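Local atomic coordinates of uncharacterized protein (Pyrococcus abyssi, PDB entry 5IFF), a protein that acts as a restriction DNA glycosylase, R.PabI, which probably releases adenine from its recognition sequence and binds double-stranded DNA as a tetramer. Residues K95-V100 / T204-I209; H82-Y87 / V186-M191. The protein carries 2 engineered substitutions. All blocks are in the same frame, centred on the assembly; numbering follows the deposited sequence.

Interaction 1. Residues K95-V100 / T204-I209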
loop_
_atom_site.group_PDB
_atom_site.type_symbol
_atom_site.label_atom_id
_atom_site.label_comp_id
_atom_site.label_asym_id
_atom_site.label_seq_id
_atom_site.Cartn_x
_atom_site.Cartn_y
_atom_site.Cartn_z
ATOM N N LYS A 95 -3.300 41.644 -1.375
ATOM C CA LYS A 95 -4.429 42.426 -1.893
ATOM C C LYS A 95 -5.383 41.577 -2.756
ATOM O O LYS A 95 -6.604 41.723 -2.692
ATOM C CB LYS A 95 -3.943 43.596 -2.735
ATOM C CG LYS A 95 -5.048 44.621 -3.034
ATOM C CD LYS A 95 -4.492 45.917 -3.673
ATOM C CE LYS A 95 -3.165 46.372 -3.047
ATOM N NZ LYS A 95 -2.942 47.876 -3.063
ATOM N N PHE A 96 -4.803 40.756 -3.612
ATOM C CA PHE A 96 -5.586 39.810 -4.419
ATOM C C PHE A 96 -6.430 38.886 -3.517
ATOM O O PHE A 96 -7.660 38.758 -3.703
ATOM C CB PHE A 96 -4.648 38.995 -5.317
ATOM C CG PHE A 96 -5.344 37.902 -6.114
ATOM C CD1 PHE A 96 -6.145 38.226 -7.209
ATOM C CD2 PHE A 96 -5.190 36.574 -5.759
ATOM C CE1 PHE A 96 -6.779 37.222 -7.970
ATOM C CE2 PHE A 96 -5.826 35.557 -6.503
ATOM C CZ PHE A 96 -6.626 35.898 -7.618
ATOM N N ALA A 97 -5.780 38.279 -2.525
ATOM C CA ALA A 97 -6.488 37.404 -1.608
ATOM C C ALA A 97 -7.633 38.110 -0.888
ATOM O O ALA A 97 -8.661 37.471 -0.616
ATOM C CB ALA A 97 -5.526 36.795 -0.606
ATOM N N ASP A 98 -7.485 39.412 -0.583
ATOM C CA ASP A 98 -8.567 40.171 0.051
ATOM C C ASP A 98 -9.797 40.244 -0.824
ATOM O O ASP A 98 -10.920 40.282 -0.331
ATOM C CB ASP A 98 -8.124 41.607 0.386
ATOM C CG ASP A 98 -7.178 41.659 1.575
ATOM O OD1 ASP A 98 -7.200 40.683 2.366
ATOM O OD2 ASP A 98 -6.431 42.659 1.724
ATOM N N ASP A 99 -9.567 40.305 -2.121
ATOM C CA ASP A 99 -10.634 40.454 -3.112
ATOM C C ASP A 99 -11.344 39.114 -3.449
ATOM O O ASP A 99 -12.436 39.094 -3.972
ATOM C CB ASP A 99 -10.067 41.073 -4.410
ATOM C CG ASP A 99 -9.393 42.454 -4.187
ATOM O OD1 ASP A 99 -9.755 43.186 -3.234
ATOM O OD2 ASP A 99 -8.499 42.814 -4.989
ATOM N N VAL A 100 -10.701 37.995 -3.179
ATOM C CA VAL A 100 -11.278 36.687 -3.534
ATOM C C VAL A 100 -12.324 36.251 -2.485
ATOM O O VAL A 100 -11.959 36.105 -1.299
ATOM C CB VAL A 100 -10.167 35.638 -3.639
ATOM C CG1 VAL A 100 -10.748 34.214 -3.863
ATOM C CG2 VAL A 100 -9.211 36.014 -4.788
ATOM N N THR A 204 -9.876 27.528 2.615
ATOM C CA THR A 204 -8.840 26.996 3.483
ATOM C C THR A 204 -7.453 27.182 2.879
ATOM O O THR A 204 -6.495 27.584 3.571
ATOM C CB THR A 204 -9.082 25.502 3.775
ATOM O OG1 THR A 204 -10.309 25.374 4.507
ATOM C CG2 THR A 204 -7.957 24.954 4.650
ATOM N N HIS A 205 -7.343 26.908 1.577
ATOM C CA HIS A 205 -6.050 27.115 0.922
ATOM C C HIS A 205 -5.663 28.583 0.958
ATOM O O HIS A 205 -4.511 28.889 1.221
ATOM C CB HIS A 205 -6.068 26.628 -0.538
ATOM C CG HIS A 205 -5.949 25.137 -0.690
ATOM N ND1 HIS A 205 -5.045 24.386 0.040
ATOM C CD2 HIS A 205 -6.642 24.261 -1.454
ATOM C CE1 HIS A 205 -5.194 23.099 -0.287
ATOM N NE2 HIS A 205 -6.151 23.007 -1.194
ATOM N N LYS A 206 -6.618 29.467 0.681
ATOM C CA LYS A 206 -6.328 30.923 0.722
ATOM C C LYS A 206 -5.813 31.342 2.115
ATOM O O LYS A 206 -4.818 32.097 2.250
ATOM C CB LYS A 206 -7.597 31.734 0.369
ATOM C CG LYS A 206 -7.347 33.264 0.467
ATOM C CD LYS A 206 -8.565 34.124 0.063
ATOM C CE LYS A 206 -9.310 34.610 1.249
ATOM N NZ LYS A 206 -10.462 35.573 0.901
ATOM N N ASN A 207 -6.513 30.878 3.152
ATOM C CA ASN A 207 -6.126 31.211 4.509
ATOM C C ASN A 207 -4.719 30.744 4.770
ATOM O O ASN A 207 -3.933 31.472 5.391
ATOM C CB ASN A 207 -7.097 30.577 5.531
ATOM C CG ASN A 207 -8.471 31.232 5.495
ATOM O OD1 ASN A 207 -8.637 32.362 5.008
ATOM N ND2 ASN A 207 -9.453 30.547 6.032
ATOM N N ASP A 208 -4.396 29.544 4.272
ATOM C CA ASP A 208 -3.047 29.016 4.455
ATOM C C ASP A 208 -2.025 29.902 3.775
ATOM O O ASP A 208 -0.979 30.188 4.358
ATOM C CB ASP A 208 -2.877 27.603 3.907
ATOM C CG ASP A 208 -3.551 26.545 4.753
ATOM O OD1 ASP A 208 -3.893 26.825 5.935
ATOM O OD2 ASP A 208 -3.674 25.411 4.226
ATOM N N ILE A 209 -2.305 30.268 2.516
ATOM C CA ILE A 209 -1.374 31.093 1.752
ATOM C C ILE A 209 -1.207 32.475 2.404
ATOM O O ILE A 209 -0.093 32.973 2.490
ATOM C CB ILE A 209 -1.834 31.304 0.286
ATOM C CG1 ILE A 209 -1.875 29.957 -0.457
ATOM C CG2 ILE A 209 -0.882 32.313 -0.463
ATOM C CD1 ILE A 209 -0.478 29.213 -0.441
#

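Interaction 2. Residues H82-Y87 / V186-M191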
loop_
_atom_site.group_PDB
_atom_site.type_symbol
_atom_site.label_atom_id
_atom_site.label_comp_id
_atom_site.label_asym_id
_atom_site.label_seq_id
_atom_site.Cartn_x
_atom_site.Cartn_y
_atom_site.Cartn_z
ATOM N N HIS A 82 15.964 36.535 -1.406
ATOM C CA HIS A 82 16.967 36.958 -2.371
ATOM C C HIS A 82 16.475 38.072 -3.273
ATOM O O HIS A 82 17.105 38.357 -4.262
ATOM C CB HIS A 82 17.450 35.739 -3.219
ATOM C CG HIS A 82 18.380 34.863 -2.451
ATOM N ND1 HIS A 82 17.963 33.717 -1.808
ATOM C CD2 HIS A 82 19.656 35.067 -2.053
ATOM C CE1 HIS A 82 18.969 33.210 -1.115
ATOM N NE2 HIS A 82 20.005 34.018 -1.244
ATOM N N GLY A 83 15.319 38.652 -2.955
ATOM C CA GLY A 83 14.865 39.824 -3.683
ATOM C C GLY A 83 14.293 39.509 -5.058
ATOM O O GLY A 83 14.042 40.404 -5.845
ATOM N N ILE A 84 14.046 38.225 -5.329
ATOM C CA ILE A 84 13.382 37.831 -6.558
ATOM C C ILE A 84 11.892 38.159 -6.457
ATOM O O ILE A 84 11.305 38.756 -7.365
ATOM C CB ILE A 84 13.620 36.333 -6.845
ATOM C CG1 ILE A 84 15.107 36.121 -7.231
ATOM C CG2 ILE A 84 12.747 35.843 -8.009
ATOM C CD1 ILE A 84 15.526 34.588 -7.208
ATOM N N LEU A 85 11.292 37.789 -5.344
ATOM C CA LEU A 85 9.906 38.114 -5.100
ATOM C C LEU A 85 9.923 39.270 -4.065
ATOM O O LEU A 85 10.406 39.112 -2.934
ATOM C CB LEU A 85 9.178 36.886 -4.640
ATOM C CG LEU A 85 7.650 36.796 -4.708
ATOM C CD1 LEU A 85 7.067 37.764 -3.748
ATOM C CD2 LEU A 85 7.022 37.006 -6.063
ATOM N N THR A 86 9.492 40.441 -4.498
ATOM C CA THR A 86 9.729 41.659 -3.743
ATOM C C THR A 86 8.645 41.843 -2.685
ATOM O O THR A 86 7.629 41.140 -2.702
ATOM C CB THR A 86 9.716 42.924 -4.630
ATOM O OG1 THR A 86 8.437 43.009 -5.256
ATOM C CG2 THR A 86 10.818 42.879 -5.705
ATOM N N TYR A 87 8.861 42.798 -1.794
ATOM C CA TYR A 87 7.803 43.094 -0.821
ATOM C C TYR A 87 6.569 43.514 -1.563
ATOM O O TYR A 87 5.480 43.070 -1.243
ATOM C CB TYR A 87 8.225 44.233 0.139
ATOM C CG TYR A 87 9.188 43.751 1.160
ATOM C CD1 TYR A 87 8.738 43.170 2.351
ATOM C CD2 TYR A 87 10.557 43.841 0.936
ATOM C CE1 TYR A 87 9.628 42.707 3.307
ATOM C CE2 TYR A 87 11.457 43.384 1.884
ATOM C CZ TYR A 87 10.986 42.814 3.066
ATOM O OH TYR A 87 11.887 42.364 4.011
ATOM N N VAL A 186 12.770 28.701 -12.144
ATOM C CA VAL A 186 11.386 29.049 -11.841
ATOM C C VAL A 186 11.214 30.527 -12.106
ATOM O O VAL A 186 11.864 31.326 -11.459
ATOM C CB VAL A 186 11.022 28.743 -10.350
ATOM C CG1 VAL A 186 9.528 29.143 -10.042
ATOM C CG2 VAL A 186 11.275 27.257 -10.036
ATOM N N PRO A 187 10.332 30.892 -13.050
ATOM C CA PRO A 187 10.035 32.294 -13.316
ATOM C C PRO A 187 9.289 32.928 -12.125
ATOM O O PRO A 187 8.412 32.261 -11.564
ATOM C CB PRO A 187 9.135 32.225 -14.553
ATOM C CG PRO A 187 9.250 30.806 -15.074
ATOM C CD PRO A 187 9.451 30.018 -13.818
ATOM N N VAL A 188 9.589 34.185 -11.760
ATOM C CA VAL A 188 8.750 34.820 -10.730
ATOM C C VAL A 188 7.255 34.791 -11.008
ATOM O O VAL A 188 6.496 34.620 -10.084
ATOM C CB VAL A 188 9.072 36.314 -10.491
ATOM C CG1 VAL A 188 8.501 36.720 -9.182
ATOM C CG2 VAL A 188 10.507 36.540 -10.420
ATOM N N ASP A 189 6.818 34.977 -12.258
ATOM C CA ASP A 189 5.382 35.008 -12.504
ATOM C C ASP A 189 4.721 33.639 -12.229
ATOM O O ASP A 189 3.534 33.573 -11.926
ATOM C CB ASP A 189 5.058 35.482 -13.929
ATOM C CG ASP A 189 5.691 34.623 -14.996
ATOM O OD1 ASP A 189 6.500 33.747 -14.650
ATOM O OD2 ASP A 189 5.401 34.839 -16.191
ATOM N N LEU A 190 5.488 32.566 -12.340
ATOM C CA LEU A 190 4.953 31.248 -12.065
ATOM C C LEU A 190 4.680 31.125 -10.548
ATOM O O LEU A 190 3.756 30.489 -10.130
ATOM C CB LEU A 190 5.915 30.152 -12.448
ATOM C CG LEU A 190 5.441 28.740 -12.115
ATOM C CD1 LEU A 190 4.122 28.430 -12.807
ATOM C CD2 LEU A 190 6.529 27.656 -12.471
ATOM N N MET A 191 5.587 31.637 -9.746
ATOM C CA MET A 191 5.404 31.578 -8.298
ATOM C C MET A 191 4.206 32.425 -7.925
ATOM O O MET A 191 3.405 32.009 -7.071
ATOM C CB MET A 191 6.656 32.087 -7.553
ATOM C CG MET A 191 7.855 31.069 -7.582
ATOM S SD MET A 191 9.333 31.686 -6.701
ATOM C CE MET A 191 10.171 32.577 -8.068
#

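Interaction 1. Residues K95-V100 / T204-I209
Lys206 of helix 203-216 reaches the C-terminal end of helix 87-99 and grips it through two backbone carbonyls, Ala97 O in the last turn and Val100 O just past it. Only these three residues touch across this buried contact between helix 87-99 and helix 203-216. Lys206 NZ donates to Val100 O at 2.7 Å, running almost straight down the carbonyl (C=O...N angle 162°), and to Ala97 O at 3.0 Å, where it stands tilted 22° out of the carbonyl plane. The side chain is extended through its first two torsions and bends at chi3 (100°), which turns CE and NZ toward the two oxygens. On the way, Lys206 CD passes 3.4 Å from Ala97 O, while Lys206 CG and Lys206 CD lie alongside Ala97 CB, each 4.1 Å from it; this methyl points at the neighbouring helix, and the aliphatic stem of the lysine lies against it. Val100 CB adds a looser contact, 4.3 Å from Lys206 CD. Tyr103 OH is a third hydrogen-bonding partner of Lys206 NZ, so the amino group is held from several points. The positive charge probably interacts favourably with the partial negative charge of the helix end. Within 95-100, Val100 CG2 lies 3.8 Å above the plane of the Phe96 ring, toward its rim; both residues pack on Ile199 of helix 188-201 and on Tyr119 of the second subunit. The arrangement is that of a lysine bridging the carbonyls at a helix C-terminus, here tying the last helix of the chain to the end of helix 87-99.

Interaction 2. Residues H82-Y87 / V186-M191
Val188, in the first turn of helix 188-201, wedges its two methyls against Ile84 and Leu85, in the loop that joins helices 72-81 and 87-99: an apolar loop-to-helix contact at a helix N-terminus, with Pro187 in the N-cap position. From CB, which points at the loop, the side chain forks. Val188 CG1, set opposite the backbone N (chi1 -162°), meets Leu85 CD2 at 3.5 Å; Val188 CG2 meets Ile84 CG2 at 3.4 Å. Both pairs are tighter than usual van der Waals contact. Ile84 O is 3.9 Å from both Val188 CG1 and Val188 CG2. With an alanine here, both methyls would go, which is likely to open a gap beside Ile84 CG2 and Leu85 CD2. Beyond the contact, Ile84 also packs on Ile12 of strand 11-17, and Leu85 and Met191 both rest on Ala79 of helix 72-81, so the loop is tied to sheet and helices alike. One turn along helix 188-201, Met191 bends at its last torsion (chi3 -89°) and crosses Ile84 at about a right angle, its CE lying 4.2 Å from Ile84 CG2.

The two contacts lie in the helical part of the chain, their centres 18 Å apart and their nearest atoms about 8 Å apart. Their segments alternate in sequence: 82-87, 95-100, 186-191, 204-209. Helix 87-99 follows the loop of interaction 2 and carries the first segment of interaction 1; consecutive helices 188-201 and 203-216 supply the other halves. An earlier helical region is thus joined twice to the C-terminal helix pair, across a long intervening part that holds most of the chain's strands. Both pack near adenine-binding residues: side chain to side chain, Met191 is about 8 Å from Ile60 and Lys206 about 11 Å from Val158. The second subunit reaches interaction 1 alone; neither contact touches the bound DNA.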